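Local coordinates for aminotransferase AspB (Helicobacter pylori 26695, PDB 3EZS), which probably transfers amino groups between amino acids and keto acids with pyridoxal 5'-phosphate as cofactor, as in class I and II aminotransferases, at residues Y7-E10 with R11-L15; F284-N287 with I288-N292; K294-R297 with K298-N302; K324-Y327 with Q328-I332; L361-P364 with L365-E369. All blocks are in the same frame, centred on the assembly; numbering follows the deposited sequence. Where two conformers were deposited one is given.

Interaction 1: residues Y7-E10 with R11-L15; sequences YPFE and RLRAL
The N-terminal end of helix 8-16 joins Tyr7-Glu10 to Arg11-Leu15, with Tyr7 at the N-cap. Arg11 N gives its hydrogen to Tyr7 O at 3.1 Å. Leu12 N, Arg13 N and Ala14 N bond in the same way to Pro8 O, Phe9 O and Glu10 O. Glu10, at the N3 position, turns back to the start of the helix: its OE1 accepts a hydrogen bond from Tyr7 N at 3.3 Å, met from above the carboxylate plane. Phe9 and Arg13 lie side by side, one turn apart. Arg13 NH1 sits at the edge of the Phe9 ring, 4.0 Å from CE1, and the guanidinium plane stands 77° from the ring. Arg13 NH2 comes 3.7 Å from Glu10 CG. That methylene also lies over one face of the ring, offset toward its rim. Leu12 and Leu15 pack on Pro336, while Tyr7, in one of its two conformers, meets the ring of Tyr259 of the second subunit. Glu10 OE2 and Arg13 NH2 are 4.3 Å apart, too far for a salt bridge. Their attraction is therefore probably modest, and the carboxylate bonds instead to the N-cap backbone N-H through OE1.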
# COMPACT_ATOMS: atom_id res chain seq x y z
N TYR A 7 -4.73 -18.89 -6.37
CA TYR A 7 -5.58 -18.51 -5.24
C TYR A 7 -6.79 -19.44 -5.15
O TYR A 7 -7.13 -20.12 -6.12
CB TYR A 7 -6.01 -17.04 -5.32
CG TYR A 7 -4.98 -16.06 -4.75
CD1 TYR A 7 -3.99 -15.51 -5.55
CD2 TYR A 7 -5.02 -15.70 -3.40
CE1 TYR A 7 -3.05 -14.62 -5.03
CE2 TYR A 7 -4.10 -14.81 -2.87
CZ TYR A 7 -3.11 -14.27 -3.69
OH TYR A 7 -2.19 -13.39 -3.18
N PRO A 8 -7.43 -19.50 -3.96
CA PRO A 8 -8.59 -20.37 -3.83
C PRO A 8 -9.65 -20.20 -4.92
O PRO A 8 -10.16 -21.20 -5.42
CB PRO A 8 -9.15 -19.98 -2.46
CG PRO A 8 -7.94 -19.55 -1.68
CD PRO A 8 -7.08 -18.85 -2.68
N PHE A 9 -9.97 -18.97 -5.30
CA PHE A 9 -10.99 -18.75 -6.35
C PHE A 9 -10.58 -19.32 -7.71
O PHE A 9 -11.44 -19.74 -8.48
CB PHE A 9 -11.44 -17.28 -6.44
CG PHE A 9 -10.50 -16.37 -7.22
CD1 PHE A 9 -10.69 -16.17 -8.59
CD2 PHE A 9 -9.48 -15.67 -6.58
CE1 PHE A 9 -9.85 -15.33 -9.31
CE2 PHE A 9 -8.63 -14.82 -7.30
CZ PHE A 9 -8.81 -14.65 -8.67
N GLU A 10 -9.27 -19.36 -8.00
CA GLU A 10 -8.77 -19.95 -9.27
C GLU A 10 -8.90 -21.46 -9.25
O GLU A 10 -9.21 -22.10 -10.27
CB GLU A 10 -7.31 -19.59 -9.52
CG GLU A 10 -7.04 -18.10 -9.66
CD GLU A 10 -5.56 -17.79 -9.93
OE1 GLU A 10 -4.69 -18.63 -9.61
OE2 GLU A 10 -5.27 -16.69 -10.46
N ARG A 11 -8.62 -22.06 -8.09
CA ARG A 11 -8.75 -23.50 -7.95
C ARG A 11 -10.24 -23.90 -8.11
O ARG A 11 -10.54 -24.94 -8.69
CB ARG A 11 -8.17 -23.97 -6.61
CG ARG A 11 -6.67 -23.66 -6.45
CD ARG A 11 -6.03 -24.29 -5.21
NE ARG A 11 -5.95 -25.74 -5.30
CZ ARG A 11 -5.56 -26.56 -4.31
NH1 ARG A 11 -5.20 -26.08 -3.12
NH2 ARG A 11 -5.53 -27.87 -4.52
N LEU A 12 -11.13 -23.05 -7.61
CA LEU A 12 -12.57 -23.27 -7.68
C LEU A 12 -13.07 -23.10 -9.12
O LEU A 12 -13.84 -23.92 -9.63
CB LEU A 12 -13.29 -22.30 -6.74
CG LEU A 12 -14.82 -22.39 -6.65
CD1 LEU A 12 -15.26 -23.80 -6.29
CD2 LEU A 12 -15.39 -21.37 -5.64
N ARG A 13 -12.63 -22.03 -9.76
CA ARG A 13 -12.96 -21.79 -11.17
C ARG A 13 -12.53 -23.00 -11.99
O ARG A 13 -13.31 -23.48 -12.83
CB ARG A 13 -12.27 -20.52 -11.68
CG ARG A 13 -12.66 -20.07 -13.10
CD ARG A 13 -12.13 -18.65 -13.36
NE ARG A 13 -10.67 -18.58 -13.21
CZ ARG A 13 -9.94 -17.46 -13.10
NH1 ARG A 13 -10.52 -16.26 -13.12
NH2 ARG A 13 -8.62 -17.56 -12.95
N ALA A 14 -11.33 -23.52 -11.74
CA ALA A 14 -10.81 -24.69 -12.46
C ALA A 14 -11.65 -25.93 -12.22
O ALA A 14 -11.91 -26.69 -13.15
CB ALA A 14 -9.36 -24.98 -12.08
N LEU A 15 -12.05 -26.15 -10.97
CA LEU A 15 -12.89 -27.30 -10.60
C LEU A 15 -14.25 -27.31 -11.32
O LEU A 15 -14.73 -28.36 -11.74
CB LEU A 15 -13.13 -27.28 -9.09
CG LEU A 15 -13.97 -28.43 -8.51
CD1 LEU A 15 -13.24 -29.80 -8.57
CD2 LEU A 15 -14.39 -28.10 -7.12

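Interaction 2: residues F284-N287 with I288-N292; sequences FFRN and IYANN
Ile288 rests its CD1 methyl against Phe284 one turn earlier in the long helix 280-299. The two side chains cross obliquely, with Ile288 CD1 4.1 Å from Phe284 CE2. This is an ordinary i to i+4 contact of an alpha helix, and Phe284 is on its exposed side. The tight part lies round the next pair. Tyr289 N bonds to Phe285 O at 3.2 Å, and the donor lies in the carbonyl plane. The same oxygen also takes a weak bond from Ile288 N. The Tyr289 ring comes close to this carbonyl, with CD2 3.4 Å from Phe285 O. Its CG sits beside the backbone N (chi1 -59°), which turns the ring back toward the preceding turn. Both aromatic residues are buried: Phe285 packs on Pro38 and Ser234, and the Tyr289 ring meets that of Phe310. Ala290 is buried too. Its N bonds to Arg286 O at 2.7 Å, and its CB lies 3.9 Å from Arg286 NH1. That guanidinium is held from elsewhere, by a hydrogen bond to Tyr200 O and a salt bridge to Glu283. The looser side carries Asn287 and Asn291, both partly exposed. In one of the two conformers of Asn287 the amides cross at a slant, their planes 81° apart. The backbone stays regular here, with Asn291 N bonded to Asn287 O at 3.0 Å.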
# COMPACT_ATOMS: atom_id res chain seq x y z
N PHE A 284 -26.30 -3.26 13.05
CA PHE A 284 -27.29 -3.58 12.01
C PHE A 284 -26.79 -4.75 11.14
O PHE A 284 -27.54 -5.70 10.86
CB PHE A 284 -27.59 -2.36 11.15
CG PHE A 284 -28.48 -2.64 9.96
CD1 PHE A 284 -29.86 -2.55 10.08
CD2 PHE A 284 -27.93 -2.97 8.73
CE1 PHE A 284 -30.68 -2.80 8.99
CE2 PHE A 284 -28.75 -3.22 7.62
CZ PHE A 284 -30.13 -3.14 7.76
N PHE A 285 -25.53 -4.70 10.73
CA PHE A 285 -24.97 -5.78 9.93
C PHE A 285 -24.73 -7.05 10.75
O PHE A 285 -25.03 -8.15 10.28
CB PHE A 285 -23.70 -5.35 9.20
CG PHE A 285 -23.91 -4.22 8.23
CD1 PHE A 285 -24.87 -4.32 7.21
CD2 PHE A 285 -23.13 -3.06 8.31
CE1 PHE A 285 -25.07 -3.27 6.32
CE2 PHE A 285 -23.33 -2.01 7.43
CZ PHE A 285 -24.30 -2.12 6.42
N ARG A 286 -24.21 -6.90 11.97
CA ARG A 286 -23.94 -8.04 12.84
C ARG A 286 -25.20 -8.86 13.07
O ARG A 286 -25.16 -10.09 13.10
CB ARG A 286 -23.41 -7.60 14.21
CG ARG A 286 -22.89 -8.78 15.05
CD ARG A 286 -22.65 -8.43 16.51
NE ARG A 286 -23.90 -8.09 17.21
CZ ARG A 286 -24.84 -8.96 17.60
NH1 ARG A 286 -24.74 -10.26 17.35
NH2 ARG A 286 -25.94 -8.53 18.22
N ASN A 287 -26.31 -8.18 13.26
CA ASN A 287 -27.56 -8.87 13.47
C ASN A 287 -27.94 -9.78 12.30
O ASN A 287 -28.47 -10.84 12.51
CB ASN A 287 -28.68 -7.89 13.74
CG ASN A 287 -29.92 -8.58 14.17
OD1 ASN A 287 -30.89 -8.64 13.42
ND2 ASN A 287 -29.86 -9.22 15.34
N ILE A 288 -27.64 -9.35 11.07
CA ILE A 288 -27.92 -10.15 9.89
C ILE A 288 -27.04 -11.40 9.92
O ILE A 288 -27.52 -12.51 9.71
CB ILE A 288 -27.69 -9.39 8.57
CG1 ILE A 288 -28.66 -8.23 8.41
CG2 ILE A 288 -27.88 -10.32 7.36
CD1 ILE A 288 -28.29 -7.32 7.21
N TYR A 289 -25.75 -11.22 10.19
CA TYR A 289 -24.85 -12.37 10.27
C TYR A 289 -25.20 -13.27 11.46
O TYR A 289 -25.02 -14.48 11.37
CB TYR A 289 -23.39 -11.94 10.35
CG TYR A 289 -22.90 -11.12 9.17
CD1 TYR A 289 -23.03 -11.57 7.87
CD2 TYR A 289 -22.28 -9.89 9.38
CE1 TYR A 289 -22.58 -10.81 6.79
CE2 TYR A 289 -21.82 -9.12 8.32
CZ TYR A 289 -21.97 -9.59 7.03
OH TYR A 289 -21.50 -8.83 5.99
N ALA A 290 -25.70 -12.68 12.55
CA ALA A 290 -26.13 -13.43 13.72
C ALA A 290 -27.26 -14.36 13.33
O ALA A 290 -27.21 -15.55 13.63
CB ALA A 290 -26.61 -12.50 14.83
N ASN A 291 -28.25 -13.80 12.64
CA ASN A 291 -29.40 -14.57 12.15
C ASN A 291 -29.07 -15.59 11.07
O ASN A 291 -29.75 -16.61 10.96
CB ASN A 291 -30.52 -13.65 11.68
CG ASN A 291 -31.18 -12.90 12.84
OD1 ASN A 291 -31.26 -13.41 13.96
ND2 ASN A 291 -31.70 -11.70 12.56
N ASN A 292 -28.03 -15.32 10.27
CA ASN A 292 -27.58 -16.29 9.26
C ASN A 292 -27.04 -17.55 9.94
O ASN A 292 -27.43 -18.66 9.57
CB ASN A 292 -26.52 -15.69 8.31
CG ASN A 292 -27.08 -14.59 7.43
OD1 ASN A 292 -28.29 -14.39 7.39
ND2 ASN A 292 -26.21 -13.89 6.71

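Interaction 3: residues K294-R297 with K298-N302; sequences KLAR and KIFKN
Leu295 and Ile299 meet because their branches swing toward each other along the helix. Leu295 CG is opposite its own backbone N (chi1 175°), which sends the branch forward to the next turn. Ile299 CG1 lies beside its backbone N (chi1 -66°) and reaches back. Leu295 CD1 and Ile299 CD1 close to 3.8 Å, and the side chains cross at a slant. Phe300 is turned backward as well, and its CD2 and CE2 both lie 4.1 Å from Ala296 CB. CD2 comes closer still to the Ala296 carbonyl, 3.3 Å from O. The same oxygen accepts Phe300 N at 2.8 Å in a nearly straight bond of 174°. Ile299 CG2 lies over one face of the Phe300 ring, toward its rim. Lys298 N and Ile299 N bond to Lys294 O and Leu295 O. Phe300 is the first residue to leave helical angles, so this is the C-terminal end of helix 280-299. Its ring packs on Leu365 and Ile368 of helix 358-372. Charged ends point elsewhere: Lys294 NZ and Arg297 NH2 form salt bridges with Glu201, and Arg297 NH2 also bonds to Ile305 O. The helix end thus has an apolar side of Leu295, Ala296, Ile299 and Phe300. The charges of Lys294 and Arg297 are probably balanced in part by Glu201, which both share.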
# COMPACT_ATOMS: atom_id res chain seq x y z
N LYS A 294 -27.68 -18.62 13.00
CA LYS A 294 -28.81 -19.28 13.67
C LYS A 294 -29.61 -20.13 12.71
O LYS A 294 -29.99 -21.26 13.04
CB LYS A 294 -29.77 -18.26 14.31
CG LYS A 294 -29.19 -17.53 15.50
CD LYS A 294 -30.19 -16.57 16.14
CE LYS A 294 -29.54 -15.78 17.27
NZ LYS A 294 -28.90 -16.64 18.29
N LEU A 295 -29.89 -19.57 11.54
CA LEU A 295 -30.66 -20.27 10.51
C LEU A 295 -29.92 -21.54 10.06
O LEU A 295 -30.50 -22.62 10.01
CB LEU A 295 -30.91 -19.35 9.31
CG LEU A 295 -31.60 -19.99 8.10
CD1 LEU A 295 -32.98 -20.54 8.49
CD2 LEU A 295 -31.66 -19.01 6.97
N ALA A 296 -28.63 -21.37 9.74
CA ALA A 296 -27.76 -22.46 9.31
C ALA A 296 -27.74 -23.57 10.35
O ALA A 296 -27.79 -24.76 9.99
CB ALA A 296 -26.33 -21.95 9.06
N ARG A 297 -27.70 -23.19 11.63
CA ARG A 297 -27.66 -24.16 12.72
C ARG A 297 -28.97 -24.95 12.83
O ARG A 297 -28.96 -26.14 13.15
CB ARG A 297 -27.31 -23.47 14.04
CG ARG A 297 -27.04 -24.47 15.17
CD ARG A 297 -26.67 -23.79 16.48
NE ARG A 297 -25.46 -22.96 16.35
CZ ARG A 297 -25.41 -21.63 16.26
NH1 ARG A 297 -26.50 -20.89 16.30
NH2 ARG A 297 -24.24 -21.03 16.14
N LYS A 298 -30.09 -24.30 12.57
CA LYS A 298 -31.36 -25.02 12.56
C LYS A 298 -31.41 -26.01 11.39
O LYS A 298 -31.92 -27.11 11.53
CB LYS A 298 -32.54 -24.06 12.42
CG LYS A 298 -32.78 -23.13 13.60
CD LYS A 298 -34.05 -22.31 13.36
CE LYS A 298 -34.32 -21.25 14.45
NZ LYS A 298 -34.50 -21.84 15.79
N ILE A 299 -30.87 -25.61 10.24
CA ILE A 299 -30.94 -26.41 9.01
C ILE A 299 -29.94 -27.58 8.95
O ILE A 299 -30.34 -28.69 8.62
CB ILE A 299 -30.78 -25.50 7.76
CG1 ILE A 299 -32.00 -24.56 7.64
CG2 ILE A 299 -30.62 -26.31 6.47
CD1 ILE A 299 -31.92 -23.55 6.46
N PHE A 300 -28.67 -27.34 9.26
CA PHE A 300 -27.66 -28.37 9.16
C PHE A 300 -27.62 -29.20 10.45
O PHE A 300 -26.91 -28.87 11.40
CB PHE A 300 -26.28 -27.80 8.81
CG PHE A 300 -26.26 -26.98 7.51
CD1 PHE A 300 -26.63 -27.55 6.31
CD2 PHE A 300 -25.84 -25.66 7.51
CE1 PHE A 300 -26.60 -26.81 5.13
CE2 PHE A 300 -25.79 -24.92 6.33
CZ PHE A 300 -26.19 -25.49 5.14
N LYS A 301 -28.39 -30.28 10.45
CA LYS A 301 -28.55 -31.14 11.62
C LYS A 301 -27.25 -31.79 12.04
O LYS A 301 -26.42 -32.15 11.20
CB LYS A 301 -29.64 -32.19 11.36
CG LYS A 301 -31.04 -31.59 11.20
N ASN A 302 -27.07 -31.89 13.36
CA ASN A 302 -25.89 -32.50 13.97
C ASN A 302 -24.58 -31.99 13.36
O ASN A 302 -23.68 -32.79 13.03
CB ASN A 302 -25.98 -34.03 13.87
CG ASN A 302 -27.28 -34.58 14.44
OD1 ASN A 302 -27.70 -34.18 15.52
ND2 ASN A 302 -27.91 -35.50 13.71

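Interaction 4: residues K324-Y327 with Q328-I332; sequences KTLY and QNEGI
Gln328 begins the last turn of helix 319-330, its N bonded to Lys324 O at 2.9 Å and its CB close to the same oxygen. Asn329 follows, with N bonded to Thr325 O. Its side chain runs alongside that of Thr325, and Asn329 ND2 reaches 3.3 Å from Thr325 CG2. Thr325 OG1 bonds to Asn321 O. Glu330 N bonds to Leu326 O at 2.8 Å. Its bent chain (chi2 -60°) crosses Leu326 at about a right angle, with Glu330 CG 4.0 Å from CD1 of Leu326 in one of that residue's two conformers. The carboxylate leads away, and OE2 bonds to Tyr371 OH. Gly331 leaves the helix with positive phi (71°). Its N bonds to Tyr327 O at 3.0 Å, coming from above the carbonyl plane. Gly331 CA also makes a CA-H...O contact with that oxygen. Ile332 then folds back over the turn. In the same conformer its CG2 lies 3.6 Å from Leu326 CD2, and its carbonyl oxygen lies at the edge of the Tyr327 ring. Leu326 also packs on Ile368 of helix 358-372. A positive-phi glycine after the last turn, with an apolar residue packed back on the helix, is typical of a glycine alpha-L C-cap.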
# COMPACT_ATOMS: atom_id res chain seq x y z
N LYS A 324 -18.87 -29.85 -6.86
CA LYS A 324 -19.21 -30.15 -8.25
C LYS A 324 -20.65 -30.55 -8.40
O LYS A 324 -21.34 -30.02 -9.27
CB LYS A 324 -18.30 -31.27 -8.83
CG LYS A 324 -17.03 -30.77 -9.54
CD LYS A 324 -15.84 -31.76 -9.49
CE LYS A 324 -16.15 -33.19 -9.88
NZ LYS A 324 -15.01 -34.12 -9.55
N THR A 325 -21.09 -31.49 -7.57
CA THR A 325 -22.47 -31.97 -7.57
C THR A 325 -23.47 -30.84 -7.31
O THR A 325 -24.47 -30.71 -8.03
CB THR A 325 -22.70 -33.09 -6.51
OG1 THR A 325 -21.81 -34.17 -6.78
CG2 THR A 325 -24.15 -33.63 -6.58
N LEU A 326 -23.21 -30.03 -6.29
CA LEU A 326 -24.12 -28.95 -5.94
C LEU A 326 -24.22 -27.90 -7.06
O LEU A 326 -25.30 -27.41 -7.37
CB LEU A 326 -23.69 -28.32 -4.61
CG LEU A 326 -24.65 -27.35 -3.93
CD1 LEU A 326 -25.92 -28.04 -3.47
CD2 LEU A 326 -23.95 -26.71 -2.75
N TYR A 327 -23.09 -27.56 -7.67
CA TYR A 327 -23.08 -26.58 -8.73
C TYR A 327 -23.76 -27.10 -9.99
O TYR A 327 -24.54 -26.39 -10.63
CB TYR A 327 -21.65 -26.18 -9.03
CG TYR A 327 -21.53 -25.08 -10.05
CD1 TYR A 327 -21.99 -23.80 -9.76
CD2 TYR A 327 -20.92 -25.30 -11.28
CE1 TYR A 327 -21.87 -22.77 -10.69
CE2 TYR A 327 -20.79 -24.28 -12.21
CZ TYR A 327 -21.26 -23.01 -11.91
OH TYR A 327 -21.14 -22.00 -12.82
N GLN A 328 -23.44 -28.33 -10.36
CA GLN A 328 -24.03 -28.99 -11.52
C GLN A 328 -25.55 -29.04 -11.44
O GLN A 328 -26.24 -28.69 -12.38
CB GLN A 328 -23.47 -30.41 -11.56
CG GLN A 328 -24.08 -31.41 -12.52
CD GLN A 328 -23.82 -31.09 -13.95
OE1 GLN A 328 -23.06 -31.80 -14.61
NE2 GLN A 328 -24.42 -30.00 -14.46
N ASN A 329 -26.05 -29.50 -10.30
CA ASN A 329 -27.48 -29.68 -10.09
C ASN A 329 -28.29 -28.48 -9.59
O ASN A 329 -29.46 -28.34 -9.94
CB ASN A 329 -27.68 -30.81 -9.09
CG ASN A 329 -27.22 -32.15 -9.62
OD1 ASN A 329 -27.59 -32.56 -10.70
ND2 ASN A 329 -26.45 -32.86 -8.82
N GLU A 330 -27.69 -27.64 -8.75
CA GLU A 330 -28.40 -26.52 -8.15
C GLU A 330 -27.89 -25.14 -8.48
O GLU A 330 -28.56 -24.16 -8.16
CB GLU A 330 -28.39 -26.68 -6.63
CG GLU A 330 -28.92 -28.01 -6.13
CD GLU A 330 -30.37 -28.26 -6.53
OE1 GLU A 330 -31.11 -27.28 -6.75
OE2 GLU A 330 -30.75 -29.44 -6.63
N GLY A 331 -26.73 -25.05 -9.13
CA GLY A 331 -26.09 -23.77 -9.41
C GLY A 331 -25.51 -23.09 -8.18
O GLY A 331 -25.06 -21.94 -8.27
N ILE A 332 -25.51 -23.78 -7.04
CA ILE A 332 -25.02 -23.19 -5.80
C ILE A 332 -23.52 -23.40 -5.72
O ILE A 332 -23.04 -24.53 -5.79
CB ILE A 332 -25.72 -23.80 -4.56
CG1 ILE A 332 -27.22 -23.47 -4.57
CG2 ILE A 332 -25.06 -23.30 -3.27
CD1 ILE A 332 -28.05 -24.30 -3.61

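Interaction 5: residues L361-P364 with L365-E369; sequences LEKP and LEIIE
Lys363 and Ile367 cross at a slant on one side of helix 358-372. Lys363 CG, set opposite the backbone N (chi1 -174°), lies 3.9 Å from Ile367 CD1, and the bend at chi2 brings CE alongside it. On the buried side Leu365 leans back toward Leu361. Its CG stands beside the backbone N (chi1 -65°), and CD1 meets Leu361 CB at 3.8 Å. The Leu365 CG also lies 3.1 Å from Leu361 O, so the branch sits close over that carbonyl. Glu366 is turned likewise, its CG 3.2 Å from Glu362 O, but its extended chain belongs to the exposed side. Ile368 CG1 lies 3.2 Å from Pro364 O. The backbone holds these side chains in step: Leu365, Glu366, Ile367 and Ile368 give their N-H to the carbonyl O of Leu361, Glu362, Lys363 and Pro364. Pro364 has no N-H to give, and the helix is kinked at Lys363-Pro364, whose N atoms make no bond to the turn before. Leu365 packs on Ile299 and Phe300, Ile368 on Leu326 and Leu352. This is the pattern of an amphipathic helix, here the C-terminal one, set between helices 280-299 and 319-330 against the three-stranded antiparallel sheet.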
# COMPACT_ATOMS: atom_id res chain seq x y z
N LEU A 361 -31.12 -16.86 2.18
CA LEU A 361 -30.39 -18.08 2.51
C LEU A 361 -31.25 -19.31 2.82
O LEU A 361 -30.75 -20.42 2.77
CB LEU A 361 -29.50 -17.82 3.75
CG LEU A 361 -28.43 -16.72 3.68
CD1 LEU A 361 -27.64 -16.64 5.02
CD2 LEU A 361 -27.47 -16.96 2.51
N GLU A 362 -32.51 -19.11 3.17
CA GLU A 362 -33.38 -20.21 3.62
C GLU A 362 -33.45 -21.35 2.63
O GLU A 362 -33.17 -22.50 2.99
CB GLU A 362 -34.80 -19.72 3.94
CG GLU A 362 -34.89 -18.63 5.00
CD GLU A 362 -36.29 -18.07 5.15
OE1 GLU A 362 -37.27 -18.83 4.88
OE2 GLU A 362 -36.43 -16.89 5.53
N LYS A 363 -33.79 -21.03 1.38
CA LYS A 363 -33.90 -22.05 0.36
C LYS A 363 -32.57 -22.73 0.05
O LYS A 363 -32.47 -23.95 0.18
CB LYS A 363 -34.56 -21.47 -0.92
CG LYS A 363 -34.86 -22.49 -2.01
CD LYS A 363 -35.93 -23.48 -1.55
CE LYS A 363 -36.27 -24.48 -2.63
NZ LYS A 363 -37.30 -25.43 -2.15
N PRO A 364 -31.55 -21.97 -0.39
CA PRO A 364 -30.28 -22.64 -0.70
C PRO A 364 -29.66 -23.49 0.41
O PRO A 364 -29.08 -24.53 0.12
CB PRO A 364 -29.34 -21.49 -1.05
CG PRO A 364 -30.01 -20.27 -0.60
CD PRO A 364 -31.46 -20.53 -0.67
N LEU A 365 -29.79 -23.05 1.66
CA LEU A 365 -29.21 -23.82 2.77
C LEU A 365 -29.96 -25.12 2.97
O LEU A 365 -29.35 -26.14 3.28
CB LEU A 365 -29.16 -23.00 4.07
CG LEU A 365 -28.25 -21.76 4.11
CD1 LEU A 365 -28.40 -21.04 5.45
CD2 LEU A 365 -26.80 -22.13 3.87
N GLU A 366 -31.29 -25.10 2.80
CA GLU A 366 -32.08 -26.33 2.89
C GLU A 366 -31.71 -27.33 1.79
O GLU A 366 -31.60 -28.55 2.04
CB GLU A 366 -33.58 -26.02 2.83
CG GLU A 366 -34.07 -25.35 4.11
CD GLU A 366 -35.56 -24.99 4.12
OE1 GLU A 366 -36.24 -25.06 3.05
OE2 GLU A 366 -36.05 -24.64 5.22
N ILE A 367 -31.50 -26.80 0.59
CA ILE A 367 -31.12 -27.59 -0.56
C ILE A 367 -29.79 -28.28 -0.28
O ILE A 367 -29.65 -29.50 -0.46
CB ILE A 367 -31.04 -26.72 -1.82
CG1 ILE A 367 -32.44 -26.28 -2.25
CG2 ILE A 367 -30.44 -27.49 -2.97
CD1 ILE A 367 -32.46 -25.24 -3.37
N ILE A 368 -28.83 -27.49 0.19
CA ILE A 368 -27.52 -28.03 0.54
C ILE A 368 -27.67 -29.21 1.50
O ILE A 368 -27.07 -30.26 1.28
CB ILE A 368 -26.62 -26.93 1.15
CG1 ILE A 368 -26.18 -25.95 0.05
CG2 ILE A 368 -25.36 -27.55 1.83
CD1 ILE A 368 -25.40 -24.67 0.57
N GLU A 369 -28.49 -29.04 2.54
CA GLU A 369 -28.69 -30.09 3.54
C GLU A 369 -29.26 -31.37 2.91
O GLU A 369 -28.82 -32.46 3.27
CB GLU A 369 -29.55 -29.60 4.72
CG GLU A 369 -29.84 -30.65 5.84
CD GLU A 369 -28.59 -31.10 6.64
OE1 GLU A 369 -27.46 -30.70 6.31
OE2 GLU A 369 -28.75 -31.86 7.62

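How the interactions relate
All five are local contacts along or at the ends of helices. Interaction 1 is a surface contact at a helix start, and it alone touches the second subunit. It has no buried residue and adds a carboxylate-to-N-cap bond. Interactions 2 to 5 are partly buried. Interactions 2 and 3 share helix 280-299, mid-helix and end. Interactions 3 and 4 both end a helix, without and with a glycine. Interaction 5 is the common neighbour: it touches interaction 2 through Leu361 and Asn292, interaction 3 through Glu369 and Phe300, and interaction 4 through Ile368 and Leu326. Interaction 1 reaches this group at Leu15 and Lys324. Buried faces in interactions 3 to 5 are mostly apolar, apart from the buried Glu369.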